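Local coordinates for protein type III Pentaketide Synthase (Neurospora crassa, PDB 3EUO) that probably acts as an acyltransferase of the chalcone and stilbene synthase family, building pentaketides as a fungal type III polyketide synthase, at residues 12-25 against 43-57. Numbering follows the deposited sequence.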
# COMPACT_ATOMS: atom_id res chain seq x y z
N TYR A 12 -17.69 9.19 11.38
CA TYR A 12 -17.87 8.01 12.20
C TYR A 12 -19.15 7.30 11.76
O TYR A 12 -20.06 7.95 11.23
CB TYR A 12 -17.94 8.40 13.68
CG TYR A 12 -16.60 8.74 14.30
CD1 TYR A 12 -15.71 7.73 14.68
CD2 TYR A 12 -16.22 10.08 14.52
CE1 TYR A 12 -14.46 8.04 15.26
CE2 TYR A 12 -14.98 10.39 15.10
CZ TYR A 12 -14.11 9.37 15.46
OH TYR A 12 -12.88 9.67 16.02
N PRO A 13 -19.21 5.97 11.95
CA PRO A 13 -20.43 5.22 11.66
C PRO A 13 -21.56 5.53 12.65
O PRO A 13 -21.33 6.27 13.62
CB PRO A 13 -19.97 3.76 11.76
CG PRO A 13 -18.78 3.81 12.65
CD PRO A 13 -18.12 5.10 12.42
N PRO A 14 -22.77 4.99 12.41
CA PRO A 14 -23.98 5.32 13.18
C PRO A 14 -23.97 4.91 14.66
O PRO A 14 -24.65 5.55 15.46
CB PRO A 14 -25.08 4.53 12.47
CG PRO A 14 -24.54 4.23 11.11
CD PRO A 14 -23.08 4.03 11.33
N TYR A 15 -23.23 3.86 15.00
CA TYR A 15 -23.37 3.23 16.32
C TYR A 15 -22.26 3.60 17.29
O TYR A 15 -21.11 3.82 16.89
CB TYR A 15 -23.50 1.70 16.19
CG TYR A 15 -24.66 1.26 15.34
CD1 TYR A 15 -25.90 0.95 15.91
CD2 TYR A 15 -24.54 1.15 13.95
CE1 TYR A 15 -26.97 0.54 15.13
CE2 TYR A 15 -25.61 0.74 13.15
CZ TYR A 15 -26.82 0.43 13.75
OH TYR A 15 -27.89 0.03 12.97
N SER A 16 -22.62 3.67 18.57
CA SER A 16 -21.67 3.96 19.64
C SER A 16 -21.85 2.93 20.72
O SER A 16 -22.93 2.84 21.33
CB SER A 16 -21.88 5.37 20.19
OG SER A 16 -21.43 6.36 19.28
N LEU A 17 -20.81 2.14 20.95
CA LEU A 17 -20.88 0.98 21.84
C LEU A 17 -20.20 1.22 23.17
O LEU A 17 -19.01 1.55 23.22
CB LEU A 17 -20.26 -0.24 21.17
CG LEU A 17 -20.73 -0.60 19.76
CD1 LEU A 17 -19.90 -1.77 19.22
CD2 LEU A 17 -22.22 -0.94 19.73
N GLY A 18 -20.96 1.00 24.24
CA GLY A 18 -20.42 1.03 25.59
C GLY A 18 -19.67 -0.26 25.87
O GLY A 18 -19.68 -1.17 25.04
N PRO A 19 -18.99 -0.34 27.03
CA PRO A 19 -18.21 -1.52 27.37
C PRO A 19 -19.03 -2.80 27.45
O PRO A 19 -18.45 -3.89 27.35
CB PRO A 19 -17.62 -1.19 28.75
CG PRO A 19 -18.46 -0.08 29.27
CD PRO A 19 -18.90 0.70 28.07
N ASP A 20 -20.35 -2.68 27.61
CA ASP A 20 -21.23 -3.85 27.69
C ASP A 20 -21.41 -4.60 26.37
O ASP A 20 -21.84 -5.76 26.37
CB ASP A 20 -22.60 -3.50 28.31
CG ASP A 20 -23.46 -2.61 27.41
OD1 ASP A 20 -22.91 -1.70 26.74
OD2 ASP A 20 -24.69 -2.80 27.39
N ALA A 21 -21.07 -3.97 25.25
CA ALA A 21 -21.20 -4.59 23.93
C ALA A 21 -20.40 -5.90 23.83
O ALA A 21 -20.94 -6.94 23.43
CB ALA A 21 -20.76 -3.63 22.82
N ILE A 22 -19.13 -5.85 24.20
CA ILE A 22 -18.31 -7.07 24.14
C ILE A 22 -18.69 -8.07 25.24
O ILE A 22 -18.52 -9.27 25.05
CB ILE A 22 -16.78 -6.81 24.08
CG1 ILE A 22 -16.26 -6.19 25.38
CG2 ILE A 22 -16.40 -5.97 22.85
CD1 ILE A 22 -14.74 -6.28 25.51
N ASP A 23 -19.21 -7.57 26.37
CA ASP A 23 -19.81 -8.44 27.40
C ASP A 23 -20.93 -9.28 26.78
O ASP A 23 -20.96 -10.50 26.94
CB ASP A 23 -20.38 -7.62 28.57
CG ASP A 23 -19.29 -7.03 29.46
OD1 ASP A 23 -18.10 -7.34 29.26
OD2 ASP A 23 -19.64 -6.25 30.37
N ILE A 24 -21.82 -8.61 26.05
CA ILE A 24 -22.94 -9.28 25.39
C ILE A 24 -22.47 -10.37 24.42
O ILE A 24 -22.95 -11.51 24.47
CB ILE A 24 -23.86 -8.27 24.62
CG1 ILE A 24 -24.46 -7.22 25.58
CG2 ILE A 24 -24.94 -9.00 23.84
CD1 ILE A 24 -25.25 -7.78 26.73
N LEU A 25 -21.53 -10.02 23.55
CA LEU A 25 -21.07 -10.95 22.53
C LEU A 25 -20.24 -12.07 23.12
O LEU A 25 -20.30 -13.20 22.65
CB LEU A 25 -20.27 -10.22 21.45
CG LEU A 25 -21.14 -9.42 20.48
CD1 LEU A 25 -20.26 -8.44 19.69
CD2 LEU A 25 -21.93 -10.36 19.54
N ASN A 43 -11.27 -4.29 29.73
CA ASN A 43 -12.23 -3.49 28.97
C ASN A 43 -12.78 -2.30 29.75
O ASN A 43 -13.14 -1.28 29.15
CB ASN A 43 -13.39 -4.38 28.52
CG ASN A 43 -14.38 -3.66 27.62
OD1 ASN A 43 -13.98 -2.92 26.72
ND2 ASN A 43 -15.66 -3.88 27.86
N ARG A 44 -12.83 -2.42 31.07
CA ARG A 44 -13.35 -1.34 31.89
C ARG A 44 -12.27 -0.46 32.53
O ARG A 44 -12.58 0.49 33.25
CB ARG A 44 -14.36 -1.89 32.90
CG ARG A 44 -15.68 -2.26 32.22
CD ARG A 44 -16.55 -3.19 33.00
NE ARG A 44 -17.66 -3.64 32.16
CZ ARG A 44 -18.83 -3.02 32.05
NH1 ARG A 44 -19.08 -1.91 32.74
NH2 ARG A 44 -19.76 -3.52 31.25
N TYR A 45 -11.01 -0.78 32.25
CA TYR A 45 -9.87 -0.04 32.79
C TYR A 45 -9.30 0.94 31.76
O TYR A 45 -8.33 1.66 32.05
CB TYR A 45 -8.72 -0.99 33.19
CG TYR A 45 -9.03 -2.13 34.13
CD1 TYR A 45 -10.04 -2.04 35.09
CD2 TYR A 45 -8.26 -3.30 34.09
CE1 TYR A 45 -10.30 -3.09 35.97
CE2 TYR A 45 -8.52 -4.36 34.95
CZ TYR A 45 -9.54 -4.25 35.89
OH TYR A 45 -9.78 -5.30 36.75
N THR A 46 -9.88 0.97 30.56
CA THR A 46 -9.28 1.71 29.44
C THR A 46 -9.51 3.22 29.49
O THR A 46 -8.70 3.98 28.95
CB THR A 46 -9.84 1.26 28.09
OG1 THR A 46 -11.26 1.48 28.07
CG2 THR A 46 -9.52 -0.21 27.81
N GLY A 47 -10.62 3.64 30.09
CA GLY A 47 -11.03 5.04 30.05
C GLY A 47 -11.83 5.40 28.80
O GLY A 47 -12.14 6.58 28.57
N ILE A 48 -12.17 4.39 28.00
CA ILE A 48 -13.00 4.60 26.81
C ILE A 48 -14.46 4.46 27.20
O ILE A 48 -14.90 3.40 27.63
CB ILE A 48 -12.68 3.60 25.67
CG1 ILE A 48 -11.20 3.68 25.27
CG2 ILE A 48 -13.58 3.86 24.46
CD1 ILE A 48 -10.74 2.58 24.29
N ASP A 49 -15.20 5.55 27.04
CA ASP A 49 -16.62 5.56 27.33
C ASP A 49 -17.43 4.83 26.26
O ASP A 49 -18.33 4.04 26.57
CB ASP A 49 -17.09 7.02 27.47
CG ASP A 49 -18.48 7.13 28.05
OD1 ASP A 49 -18.76 6.47 29.08
OD2 ASP A 49 -19.29 7.90 27.49
N GLN A 50 -17.12 5.11 25.00
CA GLN A 50 -17.84 4.54 23.86
C GLN A 50 -16.92 4.34 22.67
O GLN A 50 -16.02 5.15 22.45
CB GLN A 50 -18.98 5.47 23.43
CG GLN A 50 -20.16 5.49 24.39
CD GLN A 50 -21.39 6.08 23.77
OE1 GLN A 50 -21.36 7.19 23.22
NE2 GLN A 50 -22.50 5.35 23.85
N ARG A 51 -17.15 3.27 21.93
CA ARG A 51 -16.42 3.00 20.69
C ARG A 51 -17.37 3.11 19.50
O ARG A 51 -18.49 2.59 19.53
CB ARG A 51 -15.77 1.62 20.70
CG ARG A 51 -14.65 1.42 21.72
CD ARG A 51 -14.14 -0.03 21.70
NE ARG A 51 -15.21 -0.99 21.97
CZ ARG A 51 -15.78 -1.78 21.06
NH1 ARG A 51 -15.38 -1.76 19.79
NH2 ARG A 51 -16.76 -2.60 21.43
N SER A 52 -16.93 3.79 18.45
CA SER A 52 -17.72 3.94 17.24
C SER A 52 -17.69 2.65 16.44
O SER A 52 -16.64 2.02 16.31
CB SER A 52 -17.16 5.09 16.41
OG SER A 52 -17.45 6.34 17.05
N SER A 53 -18.85 2.25 15.91
CA SER A 53 -18.97 0.98 15.17
C SER A 53 -19.97 1.04 14.03
O SER A 53 -21.00 1.73 14.11
CB SER A 53 -19.35 -0.15 16.12
OG SER A 53 -19.47 -1.39 15.45
N ILE A 54 -19.67 0.30 12.96
CA ILE A 54 -20.60 0.13 11.84
C ILE A 54 -21.88 -0.60 12.25
O ILE A 54 -22.88 -0.54 11.53
CB ILE A 54 -19.95 -0.61 10.65
CG1 ILE A 54 -19.45 -2.00 11.06
CG2 ILE A 54 -18.84 0.23 10.03
CD1 ILE A 54 -20.45 -3.12 10.80
N GLY A 55 -21.84 -1.29 13.39
CA GLY A 55 -23.01 -2.04 13.85
C GLY A 55 -23.18 -2.10 15.35
O GLY A 55 -22.33 -1.64 16.12
N ASN A 56 -24.30 -2.67 15.78
CA ASN A 56 -24.50 -2.97 17.19
C ASN A 56 -24.29 -4.47 17.41
O ASN A 56 -24.12 -5.22 16.44
CB ASN A 56 -25.87 -2.47 17.66
CG ASN A 56 -27.03 -3.18 16.97
OD1 ASN A 56 -26.92 -4.33 16.55
ND2 ASN A 56 -28.16 -2.48 16.88
N PRO A 57 -24.29 -4.93 18.67
CA PRO A 57 -24.07 -6.37 18.92
C PRO A 57 -25.04 -7.35 18.24
O PRO A 57 -24.82 -8.56 18.31
CB PRO A 57 -24.17 -6.47 20.45
CG PRO A 57 -23.78 -5.10 20.93
CD PRO A 57 -24.44 -4.19 19.93
O HOH W 1 -20.11 6.32 15.86
O HOH W 2 -18.79 6.37 19.68
O HOH W 3 -16.90 0.09 24.17
O HOH W 4 -17.71 -3.08 24.18
O HOH W 5 -16.43 -5.45 30.24
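L17 and R51 face each other as an antiparallel hydrogen-bonded pair. L17 N donates to R51 O at 2.8 Å, and R51 N returns a bond to L17 O. Y15 and S53 form the second such pair; S53 N donates to Y15 O at 2.9 Å, and Y15 N to S53 O. S16 and S52 lie between them as a non-hydrogen-bonded pair. L17 CD1 packs on S53 CB at 3.5 Å, while L17 CD2 reaches P57 CD. One face of the Y15 ring lies over the G55–N56 peptide, which is offset toward the ring's rim; Y15 CG is 3.7 Å from G55 C. Together strands 15-17 and 51-53 make a small two-stranded sheet, separate from the large mixed sheet of this thiolase-like fold. Helix 20-29 packs A21 and L25 on P57. R44 NH2 forms a salt bridge to D23 OD2 at 2.9 Å, from the syn side, tilted out of the carboxylate plane. P19 CB sits over the centre of the R44 guanidinium. With CG pointing away from the backbone N (chi1 -175°), the N43 amide lies against I22 CD1, and N43 ND2 gives a weak hydrogen bond to P19 O. Water 5 joins D23 OD1, N43 ND2 and R44 NE. A bend in R51 (chi3 -58°) helps bring NH2 beside I22 CG2, where water 4 links it to G18 O and I22 N. R51 NH1 hydrogen-bonds F201 O. S53 OG donates to G55 O and also hydrogen-bonds T178 OG1. S52 OG hydrogen-bonds H327 ND1.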